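DNA polymerase (Pyrobaculum calidifontis, PDB 5MDN) probably copies DNA as a family B polymerase, adding deoxynucleotides from their triphosphates to a growing strand and releasing diphosphate. Local coordinates at residues 606-614 with 637-645. Residues are numbered along the deposited sequence; the frame is centred on the assembly and turned at random.
Sequences AGLLRDGRI and VVELILKSK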
loop_
_atom_site.group_PDB
_atom_site.type_symbol
_atom_site.label_atom_id
_atom_site.label_comp_id
_atom_site.label_asym_id
_atom_site.label_seq_id
_atom_site.Cartn_x
_atom_site.Cartn_y
_atom_site.Cartn_z
ATOM N N ALA A 606 3.829 21.283 6.804
ATOM C CA ALA A 606 2.808 21.462 5.785
ATOM C C ALA A 606 3.376 22.328 4.671
ATOM O O ALA A 606 4.232 23.186 4.910
ATOM C CB ALA A 606 1.547 22.103 6.365
ATOM N N GLY A 607 2.898 22.102 3.453
ATOM C CA GLY A 607 3.431 22.817 2.310
ATOM C C GLY A 607 2.378 23.200 1.293
ATOM O O GLY A 607 1.448 22.433 1.028
ATOM N N LEU A 608 2.517 24.392 0.716
ATOM C CA LEU A 608 1.553 24.938 -0.234
ATOM C C LEU A 608 2.156 24.850 -1.630
ATOM O O LEU A 608 3.148 25.523 -1.926
ATOM C CB LEU A 608 1.194 26.378 0.128
ATOM C CG LEU A 608 0.297 27.150 -0.841
ATOM C CD1 LEU A 608 -1.049 26.465 -1.002
ATOM C CD2 LEU A 608 0.118 28.585 -0.367
ATOM N N LEU A 609 1.556 24.024 -2.481
ATOM C CA LEU A 609 2.029 23.862 -3.846
ATOM C C LEU A 609 1.562 25.024 -4.719
ATOM O O LEU A 609 0.640 25.769 -4.371
ATOM C CB LEU A 609 1.544 22.535 -4.432
ATOM C CG LEU A 609 2.038 21.260 -3.745
ATOM C CD1 LEU A 609 1.234 20.057 -4.209
ATOM C CD2 LEU A 609 3.519 21.053 -4.018
ATOM N N ARG A 610 2.226 25.176 -5.868
ATOM C CA ARG A 610 1.916 26.284 -6.767
ATOM C C ARG A 610 0.477 26.228 -7.268
ATOM O O ARG A 610 -0.134 27.276 -7.507
ATOM C CB ARG A 610 2.887 26.286 -7.948
ATOM C CG ARG A 610 4.345 26.473 -7.562
ATOM C CD ARG A 610 4.630 27.902 -7.127
ATOM N NE ARG A 610 6.020 28.084 -6.717
ATOM C CZ ARG A 610 6.493 29.184 -6.139
ATOM N NH1 ARG A 610 5.687 30.211 -5.902
ATOM N NH2 ARG A 610 7.773 29.260 -5.802
ATOM N N ASP A 611 -0.079 25.029 -7.433
ATOM C CA ASP A 611 -1.459 24.888 -7.880
ATOM C C ASP A 611 -2.476 25.109 -6.765
ATOM O O ASP A 611 -3.681 25.048 -7.030
ATOM C CB ASP A 611 -1.672 23.508 -8.516
ATOM C CG ASP A 611 -1.460 22.368 -7.537
ATOM O OD1 ASP A 611 -0.962 22.615 -6.418
ATOM O OD2 ASP A 611 -1.795 21.217 -7.890
ATOM N N GLY A 612 -2.026 25.358 -5.536
ATOM C CA GLY A 612 -2.908 25.641 -4.425
ATOM C C GLY A 612 -3.149 24.480 -3.482
ATOM O O GLY A 612 -3.701 24.695 -2.395
ATOM N N ARG A 613 -2.755 23.267 -3.857
ATOM C CA ARG A 613 -2.948 22.114 -2.987
ATOM C C ARG A 613 -1.993 22.162 -1.800
ATOM O O ARG A 613 -0.790 22.390 -1.961
ATOM C CB ARG A 613 -2.740 20.816 -3.765
ATOM C CG ARG A 613 -3.879 20.438 -4.692
ATOM C CD ARG A 613 -3.565 19.132 -5.398
ATOM N NE ARG A 613 -2.361 19.249 -6.218
ATOM C CZ ARG A 613 -1.549 18.237 -6.507
ATOM N NH1 ARG A 613 -1.809 17.022 -6.044
ATOM N NH2 ARG A 613 -0.478 18.440 -7.262
ATOM N N ILE A 614 -2.535 21.959 -0.611
ATOM C CA ILE A 614 -1.738 21.765 0.595
ATOM C C ILE A 614 -1.526 20.269 0.794
ATOM O O ILE A 614 -2.448 19.467 0.598
ATOM C CB ILE A 614 -2.422 22.403 1.823
ATOM C CG1 ILE A 614 -2.410 23.939 1.757
ATOM C CG2 ILE A 614 -1.782 21.932 3.124
ATOM C CD1 ILE A 614 -3.513 24.537 0.898
ATOM N N VAL A 637 -6.500 26.787 9.726
ATOM C CA VAL A 637 -5.362 27.372 10.440
ATOM C C VAL A 637 -4.072 27.127 9.667
ATOM O O VAL A 637 -3.289 28.050 9.417
ATOM C CB VAL A 637 -5.274 26.816 11.873
ATOM C CG1 VAL A 637 -3.865 26.989 12.428
ATOM C CG2 VAL A 637 -6.275 27.524 12.774
ATOM N N VAL A 638 -3.829 25.871 9.282
ATOM C CA VAL A 638 -2.683 25.567 8.430
ATOM C C VAL A 638 -2.788 26.329 7.116
ATOM O O VAL A 638 -1.807 26.913 6.638
ATOM C CB VAL A 638 -2.572 24.047 8.206
ATOM C CG1 VAL A 638 -1.597 23.747 7.085
ATOM C CG2 VAL A 638 -2.139 23.352 9.490
ATOM N N GLU A 639 -3.980 26.342 6.514
ATOM C CA GLU A 639 -4.166 27.036 5.245
ATOM C C GLU A 639 -4.067 28.549 5.401
ATOM O O GLU A 639 -3.625 29.236 4.473
ATOM C CB GLU A 639 -5.509 26.645 4.630
ATOM C CG GLU A 639 -5.679 27.078 3.184
ATOM C CD GLU A 639 -6.737 26.272 2.456
ATOM O OE1 GLU A 639 -7.287 25.326 3.060
ATOM O OE2 GLU A 639 -7.018 26.587 1.280
ATOM N N LEU A 640 -4.467 29.089 6.555
ATOM C CA LEU A 640 -4.312 30.523 6.783
ATOM C C LEU A 640 -2.846 30.897 6.951
ATOM O O LEU A 640 -2.397 31.925 6.428
ATOM C CB LEU A 640 -5.115 30.959 8.009
ATOM C CG LEU A 640 -6.633 31.086 7.865
ATOM C CD1 LEU A 640 -7.280 31.201 9.234
ATOM C CD2 LEU A 640 -6.996 32.277 6.996
ATOM N N ILE A 641 -2.086 30.080 7.682
ATOM C CA ILE A 641 -0.670 30.367 7.898
ATOM C C ILE A 641 0.110 30.237 6.595
ATOM O O ILE A 641 0.982 31.059 6.293
ATOM C CB ILE A 641 -0.105 29.451 8.998
ATOM C CG1 ILE A 641 -0.752 29.783 10.344
ATOM C CG2 ILE A 641 1.406 29.584 9.091
ATOM C CD1 ILE A 641 -0.626 28.691 11.374
ATOM N N LEU A 642 -0.200 29.213 5.795
ATOM C CA LEU A 642 0.543 28.980 4.562
ATOM C C LEU A 642 0.250 30.031 3.499
ATOM O O LEU A 642 1.090 30.255 2.620
ATOM C CB LEU A 642 0.232 27.588 4.007
ATOM C CG LEU A 642 0.826 26.398 4.760
ATOM C CD1 LEU A 642 0.278 25.092 4.208
ATOM C CD2 LEU A 642 2.343 26.428 4.687
ATOM N N LYS A 643 -0.911 30.677 3.555
ATOM C CA LYS A 643 -1.275 31.696 2.580
ATOM C C LYS A 643 -0.966 33.109 3.051
ATOM O O LYS A 643 -1.160 34.057 2.284
ATOM C CB LYS A 643 -2.761 31.580 2.222
ATOM C CG LYS A 643 -3.113 30.316 1.459
ATOM C CD LYS A 643 -4.559 30.316 0.993
ATOM C CE LYS A 643 -4.894 29.010 0.289
ATOM N NZ LYS A 643 -6.354 28.857 0.053
ATOM N N SER A 644 -0.488 33.275 4.282
ATOM C CA SER A 644 -0.097 34.580 4.792
ATOM C C SER A 644 1.375 34.841 4.494
ATOM O O SER A 644 2.227 33.979 4.729
ATOM C CB SER A 644 -0.351 34.671 6.297
ATOM O OG SER A 644 0.527 33.821 7.018
ATOM N N LYS A 645 1.669 36.035 3.986
ATOM C CA LYS A 645 3.040 36.523 3.925
ATOM C C LYS A 645 3.429 37.094 5.286
ATOM O O LYS A 645 2.653 37.839 5.893
ATOM C CB LYS A 645 3.176 37.589 2.838
ATOM C CG LYS A 645 2.749 37.129 1.453
ATOM C CD LYS A 645 2.629 38.316 0.512
ATOM C CE LYS A 645 1.813 37.974 -0.726
ATOM N NZ LYS A 645 2.520 37.039 -1.644
#
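Leu642 of the helix lays its two methyls against Ala606 and Ile614 of a beta hairpin, while its CB faces Leu608 CB. Its CG stands anti to the carbonyl carbon (chi1 -73°), an orientation that carries CD1 to Ile614 CG1 at 3.8 Å and to Ala606 CB at 3.9 Å, while CD2 lies against the backbone O of Ala606. The short side chain of alanine is consistent with the close approach of the helix here: one turn earlier, Val638 CG1 meets Ala606 CB at 3.6 Å. Leu608 turns CG anti to its backbone N (chi1 174°) and rests CD2 against Leu642 O at 3.6 Å, a van der Waals contact; the carbonyl's hydrogen bond comes from Arg595 NH1. At the margin the side chain of Ile614 runs nearly perpendicular to that of Glu639, Ile614 CD1 resting 4.0 Å from Glu639 CD. The Glu639 carboxylate is steadied by its own helix, OE2 taking Lys643 NZ at 2.7 Å through its anti lone pair, so the charged ends pair while their aliphatic stems border the apolar patch. Strand 606-609 and helix 637-643 cross at -60°, an alpha/beta packing in which helix 628-643 lies on hairpin strands 605-609 and 614-617 of a four-stranded antiparallel sheet.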